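Local coordinates for pyridoxamine 5'-phosphate oxidase-related, FMN-binding protein (Paracoccus denitrificans, PDB 6VNA), which probably acts as a noncanonical heme oxygenase that degrades c-type heme, built on the split-barrel fold of the pyridoxamine 5'-phosphate oxidase-related FMN-binding proteins, at residues 43-48 with 110-115; 55-60 with 126-131. All blocks are in the same frame, centred on the assembly; numbering follows the deposited sequence.

Contact 1: 43-48 with 110-115; sequences RIALQT and ARWLER
Gln47 lies across the indole of Trp112, where helix 108-115 packs on strand 39-48 of the antiparallel barrel of this FMN-binding-type split-barrel fold. The axes of the short segments, strand 43-48 and helix 110-115, approach to 9.7 Å, and their directions differ by 110°.

The main contact is an amide-on-ring stack. The amide of Gln47 is turned 19° from the indole plane. Its NE2 lies over one face, 3.1 Å from CE2 of Trp112. Nearer the backbone, CG of Gln47 sits almost straight above the six-membered ring, 3.6 Å from its centroid, in a CH-pi contact. The Gln47 chain is extended beyond CG (chi2 -178°), which carries the amide along the ring toward the helix backbone.

Apolar packing adds to this at the ring edge. CB of Ala45 meets CZ2 of Trp112 at 3.7 Å. Outside the two segments, Trp112 also packs edge-to-face with Phe130.

Polar contacts tie the strand to the helix as well. NE2 of Gln47 donates to O of Trp112 at 3.1 Å, nearly straight, in the carbonyl plane and on a lone pair. One residue therefore grips both the indole and the backbone of Trp112. OE1 of Gln47 lies at the edge of the Arg115 guanidinium. Arg115 has its main charge partner elsewhere, in a salt bridge from NH1 to Glu22. A water bridges the segments: it accepts from NH2 of Arg115 at 2.9 Å, and more weakly from N of Thr48 at 3.3 Å.

Contact 2: 55-60 with 126-131; sequences LALLAG and PDFRFW
Strands 55-59 and 128-131 run antiparallel as neighbours in the barrel sheet, with Ala56-Trp131 and Leu58-Arg129 as hydrogen-bonded pairs and Leu57-Phe130 and Ala59-Phe128 as non-hydrogen-bonded pairs. The bond from N of Ala56 to O of Trp131 is 2.7 Å long and almost straight. Each hydrogen-bonded pair makes both of its bonds. Past the last pair, N of Gly60 donates to O of Asp127 at 2.8 Å, so the pairing runs on into the loops.

Leu57, Ala59, Phe128 and Phe130 share one face of the sheet. CG of Leu57 is anti to the backbone N (chi1 180°), and CD1 reaches over the Phe130 ring, 3.9 Å above its centre. CG of Leu55 meets the same ring at CD1, also 3.9 Å away. The Phe128 ring lies against its strand partner, with CB of Ala59 over one face and 3.6 Å from CZ. The ring also stacks with Tyr122. Without the aromatic ring, as with an alanine in place of Phe128, the methyl of Ala59 would probably lose its cover and Tyr122 its stacking partner.

Ala56, Leu58, Arg129 and Trp131 occupy the other face. The Leu58 side chain lies roughly perpendicular to that of Trp131, with its CD1 over the five-membered ring and 3.8 Å from CD1 of Trp131. Helix 63-70 packs here, with Leu68 touching both side chains.

The chemistry divides into two parts. Paired backbone bonds fix the strand register, and aliphatic carbons rest on aromatic faces on both sides of the sheet. Such contacts shield apolar surface and need no charge pairing between the two strands.

How the contacts relate
Contact 1 and contact 2 have centres about 11 Å apart and meet at the pairing of strands 39-48 and 54-59. O of Gln47 lies 2.7 Å from N of Leu55, and O of Ala45 lies 3.2 Å from N of Leu57; both are probable hydrogen bonds. With contact 2 on its other edge, strand 54-59 lies between 39-48 and 128-135. The indole of contact 1 also reaches contact 2 directly: CZ3 of Trp112 is 3.3 Å from O of Leu55. Along the chain the segments of the two contacts alternate. Because Trp112 also touches the side chains of Leu55 and Leu57, helix 108-115 packs on a surface formed by strands of both contacts.

Contact 1: 43-48 with 110-115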
loop_
_atom_site.group_PDB
_atom_site.type_symbol
_atom_site.label_atom_id
_atom_site.label_comp_id
_atom_site.label_asym_id
_atom_site.label_seq_id
_atom_site.Cartn_x
_atom_site.Cartn_y
_atom_site.Cartn_z
ATOM N N ARG A 43 3.419 -2.168 5.216
ATOM C CA ARG A 43 3.638 -0.783 5.686
ATOM C C ARG A 43 5.140 -0.555 5.808
ATOM O O ARG A 43 5.787 -1.385 6.445
ATOM C CB ARG A 43 2.958 -0.529 7.033
ATOM C CG ARG A 43 3.151 0.899 7.514
ATOM C CD ARG A 43 2.362 1.160 8.762
ATOM N NE ARG A 43 0.978 1.480 8.478
ATOM C CZ ARG A 43 0.023 1.570 9.400
ATOM N NH1 ARG A 43 0.304 1.351 10.674
ATOM N NH2 ARG A 43 -1.212 1.889 9.043
ATOM N N ILE A 44 5.632 0.553 5.265
ATOM C CA ILE A 44 7.084 0.893 5.249
ATOM C C ILE A 44 7.340 2.344 5.676
ATOM O O ILE A 44 6.480 3.209 5.469
ATOM C CB ILE A 44 7.666 0.664 3.844
ATOM C CG1 ILE A 44 6.983 1.541 2.792
ATOM C CG2 ILE A 44 7.613 -0.810 3.482
ATOM C CD1 ILE A 44 7.873 1.904 1.626
ATOM N N ALA A 45 8.532 2.594 6.193
ATOM C CA ALA A 45 9.092 3.954 6.342
ATOM C C ALA A 45 9.421 4.438 4.933
ATOM O O ALA A 45 10.025 3.676 4.165
ATOM C CB ALA A 45 10.295 3.953 7.252
ATOM N N LEU A 46 8.905 5.598 4.573
ATOM C CA LEU A 46 9.097 6.194 3.235
ATOM C C LEU A 46 9.174 7.716 3.354
ATOM O O LEU A 46 8.256 8.321 3.926
ATOM C CB LEU A 46 7.937 5.831 2.312
ATOM C CG LEU A 46 8.093 6.431 0.914
ATOM C CD1 LEU A 46 8.843 5.463 0.001
ATOM C CD2 LEU A 46 6.755 6.812 0.332
ATOM N N GLN A 47 10.227 8.286 2.787
ATOM C CA GLN A 47 10.426 9.738 2.590
ATOM C C GLN A 47 10.772 9.956 1.114
ATOM O O GLN A 47 10.639 8.998 0.342
ATOM C CB GLN A 47 11.525 10.201 3.540
ATOM C CG GLN A 47 11.215 9.910 4.998
ATOM C CD GLN A 47 12.298 10.433 5.910
ATOM O OE1 GLN A 47 13.076 11.311 5.545
ATOM N NE2 GLN A 47 12.399 9.855 7.089
ATOM N N THR A 48 11.157 11.172 0.738
ATOM C CA THR A 48 11.770 11.506 -0.573
ATOM C C THR A 48 13.269 11.704 -0.351
ATOM O O THR A 48 13.614 11.946 0.787
ATOM C CB THR A 48 11.112 12.769 -1.130
ATOM O OG1 THR A 48 11.340 13.783 -0.149
ATOM C CG2 THR A 48 9.634 12.596 -1.378
ATOM N N ALA A 110 20.670 10.919 7.707
ATOM C CA ALA A 110 20.768 12.214 8.437
ATOM C C ALA A 110 19.569 13.094 8.081
ATOM O O ALA A 110 18.851 13.505 9.004
ATOM C CB ALA A 110 22.065 12.935 8.121
ATOM N N ARG A 111 19.383 13.395 6.792
ATOM C CA ARG A 111 18.100 13.920 6.263
ATOM C C ARG A 111 16.977 13.083 6.898
ATOM O O ARG A 111 16.032 13.650 7.495
ATOM C CB ARG A 111 18.087 13.826 4.734
ATOM C CG ARG A 111 16.955 14.579 4.051
ATOM C CD ARG A 111 16.934 14.322 2.549
ATOM N NE ARG A 111 16.007 15.167 1.795
ATOM C CZ ARG A 111 14.679 15.028 1.741
ATOM N NH1 ARG A 111 14.078 14.061 2.413
ATOM N NH2 ARG A 111 13.950 15.858 1.014
ATOM N N TRP A 112 17.122 11.764 6.818
ATOM C CA TRP A 112 16.078 10.791 7.196
ATOM C C TRP A 112 15.742 10.961 8.680
ATOM O O TRP A 112 14.531 10.958 9.020
ATOM C CB TRP A 112 16.509 9.358 6.836
ATOM C CG TRP A 112 15.369 8.398 6.949
ATOM C CD1 TRP A 112 14.832 7.916 8.106
ATOM C CD2 TRP A 112 14.557 7.873 5.880
ATOM N NE1 TRP A 112 13.762 7.106 7.830
ATOM C CE2 TRP A 112 13.578 7.049 6.472
ATOM C CE3 TRP A 112 14.571 7.994 4.486
ATOM C CZ2 TRP A 112 12.623 6.361 5.720
ATOM C CZ3 TRP A 112 13.638 7.306 3.743
ATOM C CH2 TRP A 112 12.665 6.514 4.356
ATOM N N LEU A 113 16.753 11.118 9.537
ATOM C CA LEU A 113 16.533 11.213 11.009
ATOM C C LEU A 113 15.936 12.586 11.363
ATOM O O LEU A 113 14.973 12.629 12.169
ATOM C CB LEU A 113 17.839 10.943 11.761
ATOM C CG LEU A 113 17.655 10.401 13.179
ATOM C CD1 LEU A 113 16.991 9.029 13.155
ATOM C CD2 LEU A 113 18.985 10.337 13.920
ATOM N N GLU A 114 16.441 13.668 10.764
ATOM C CA GLU A 114 15.870 15.022 10.966
ATOM C C GLU A 114 14.359 14.929 10.736
ATOM O O GLU A 114 13.603 15.547 11.523
ATOM C CB GLU A 114 16.560 16.049 10.067
ATOM C CG GLU A 114 17.993 16.341 10.496
ATOM C CD GLU A 114 18.719 17.354 9.627
ATOM O OE1 GLU A 114 18.161 18.465 9.425
ATOM O OE2 GLU A 114 19.831 17.029 9.138
ATOM N N ARG A 115 13.930 14.128 9.752
ATOM C CA ARG A 115 12.510 14.051 9.308
ATOM C C ARG A 115 11.764 12.945 10.073
ATOM O O ARG A 115 10.538 13.067 10.247
ATOM C CB ARG A 115 12.474 13.910 7.785
ATOM C CG ARG A 115 13.028 15.130 7.062
ATOM C CD ARG A 115 13.387 14.886 5.611
ATOM N NE ARG A 115 12.212 14.595 4.797
ATOM C CZ ARG A 115 11.473 15.490 4.152
ATOM N NH1 ARG A 115 11.761 16.777 4.220
ATOM N NH2 ARG A 115 10.433 15.087 3.444
HETATM O O HOH W 1 8.896 12.728 2.599
#

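Contact 2: 55-60 with 126-131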
loop_
_atom_site.group_PDB
_atom_site.type_symbol
_atom_site.label_atom_id
_atom_site.label_comp_id
_atom_site.label_asym_id
_atom_site.label_seq_id
_atom_site.Cartn_x
_atom_site.Cartn_y
_atom_site.Cartn_z
ATOM N N LEU A 55 11.700 7.326 -1.468
ATOM C CA LEU A 55 12.873 6.608 -0.923
ATOM C C LEU A 55 12.375 5.770 0.240
ATOM O O LEU A 55 11.855 6.364 1.176
ATOM C CB LEU A 55 13.902 7.638 -0.457
ATOM C CG LEU A 55 15.171 7.090 0.191
ATOM C CD1 LEU A 55 16.030 6.356 -0.831
ATOM C CD2 LEU A 55 15.957 8.225 0.843
ATOM N N ALA A 56 12.512 4.453 0.145
ATOM C CA ALA A 56 11.982 3.479 1.119
ATOM C C ALA A 56 13.163 2.998 1.956
ATOM O O ALA A 56 14.289 3.023 1.447
ATOM C CB ALA A 56 11.286 2.363 0.371
ATOM N N LEU A 57 12.930 2.632 3.208
ATOM C CA LEU A 57 13.952 1.990 4.070
ATOM C C LEU A 57 13.393 0.621 4.490
ATOM O O LEU A 57 12.422 0.585 5.280
ATOM C CB LEU A 57 14.234 2.921 5.251
ATOM C CG LEU A 57 15.260 2.442 6.279
ATOM C CD1 LEU A 57 16.607 2.180 5.644
ATOM C CD2 LEU A 57 15.417 3.460 7.401
ATOM N N LEU A 58 13.946 -0.464 3.939
ATOM C CA LEU A 58 13.434 -1.844 4.147
ATOM C C LEU A 58 14.487 -2.670 4.877
ATOM O O LEU A 58 15.675 -2.432 4.643
ATOM C CB LEU A 58 13.100 -2.472 2.791
ATOM C CG LEU A 58 12.168 -1.664 1.888
ATOM C CD1 LEU A 58 11.813 -2.441 0.643
ATOM C CD2 LEU A 58 10.899 -1.262 2.608
ATOM N N ALA A 59 14.039 -3.578 5.749
ATOM C CA ALA A 59 14.813 -4.730 6.273
ATOM C C ALA A 59 15.182 -5.617 5.078
ATOM O O ALA A 59 14.264 -6.130 4.400
ATOM C CB ALA A 59 14.015 -5.479 7.306
ATOM N N GLY A 60 16.480 -5.757 4.811
ATOM C CA GLY A 60 17.030 -6.356 3.578
ATOM C C GLY A 60 16.531 -7.765 3.276
ATOM O O GLY A 60 16.620 -8.134 2.100
ATOM N N PRO A 126 22.991 -1.904 10.387
ATOM C CA PRO A 126 22.189 -3.114 10.618
ATOM C C PRO A 126 21.995 -3.917 9.315
ATOM O O PRO A 126 22.917 -3.986 8.514
ATOM C CB PRO A 126 20.868 -2.563 11.191
ATOM C CG PRO A 126 21.271 -1.299 11.905
ATOM C CD PRO A 126 22.415 -0.742 11.083
ATOM N N ASP A 127 20.804 -4.503 9.138
ATOM C CA ASP A 127 20.371 -5.260 7.931
ATOM C C ASP A 127 19.469 -4.384 7.044
ATOM O O ASP A 127 18.846 -4.936 6.132
ATOM C CB ASP A 127 19.661 -6.561 8.333
ATOM C CG ASP A 127 18.988 -6.535 9.701
ATOM O OD1 ASP A 127 19.653 -6.120 10.673
ATOM O OD2 ASP A 127 17.804 -6.937 9.794
ATOM N N PHE A 128 19.423 -3.065 7.270
ATOM C CA PHE A 128 18.407 -2.149 6.688
ATOM C C PHE A 128 18.996 -1.379 5.512
ATOM O O PHE A 128 20.160 -0.969 5.583
ATOM C CB PHE A 128 17.840 -1.221 7.762
ATOM C CG PHE A 128 16.651 -1.801 8.486
ATOM C CD1 PHE A 128 16.831 -2.607 9.595
ATOM C CD2 PHE A 128 15.360 -1.571 8.026
ATOM C CE1 PHE A 128 15.737 -3.156 10.245
ATOM C CE2 PHE A 128 14.269 -2.120 8.678
ATOM C CZ PHE A 128 14.462 -2.924 9.777
ATOM N N ARG A 129 18.187 -1.181 4.467
ATOM C CA ARG A 129 18.658 -0.699 3.151
ATOM C C ARG A 129 17.693 0.312 2.536
ATOM O O ARG A 129 16.458 0.092 2.586
ATOM C CB ARG A 129 18.728 -1.856 2.158
ATOM C CG ARG A 129 19.902 -2.799 2.341
ATOM C CD ARG A 129 19.828 -3.796 1.199
ATOM N NE ARG A 129 20.352 -3.289 -0.065
ATOM C CZ ARG A 129 20.329 -3.952 -1.220
ATOM N NH1 ARG A 129 19.798 -5.165 -1.307
ATOM N NH2 ARG A 129 20.847 -3.388 -2.295
ATOM N N PHE A 130 18.264 1.293 1.842
ATOM C CA PHE A 130 17.521 2.320 1.083
ATOM C C PHE A 130 17.253 1.802 -0.327
ATOM O O PHE A 130 18.195 1.283 -0.948
ATOM C CB PHE A 130 18.291 3.642 1.051
ATOM C CG PHE A 130 18.329 4.357 2.373
ATOM C CD1 PHE A 130 17.244 5.110 2.803
ATOM C CD2 PHE A 130 19.437 4.262 3.195
ATOM C CE1 PHE A 130 17.282 5.777 4.018
ATOM C CE2 PHE A 130 19.472 4.927 4.411
ATOM C CZ PHE A 130 18.393 5.682 4.821
ATOM N N TRP A 131 16.009 1.981 -0.784
ATOM C CA TRP A 131 15.516 1.777 -2.174
ATOM C C TRP A 131 14.864 3.065 -2.699
ATOM O O TRP A 131 13.926 3.551 -2.031
ATOM C CB TRP A 131 14.469 0.666 -2.195
ATOM C CG TRP A 131 14.964 -0.693 -1.826
ATOM C CD1 TRP A 131 15.219 -1.200 -0.584
ATOM C CD2 TRP A 131 15.182 -1.766 -2.750
ATOM N NE1 TRP A 131 15.618 -2.511 -0.680
ATOM C CE2 TRP A 131 15.605 -2.882 -1.995
ATOM C CE3 TRP A 131 15.077 -1.869 -4.142
ATOM C CZ2 TRP A 131 15.918 -4.099 -2.592
ATOM C CZ3 TRP A 131 15.394 -3.072 -4.733
ATOM C CH2 TRP A 131 15.799 -4.167 -3.965
#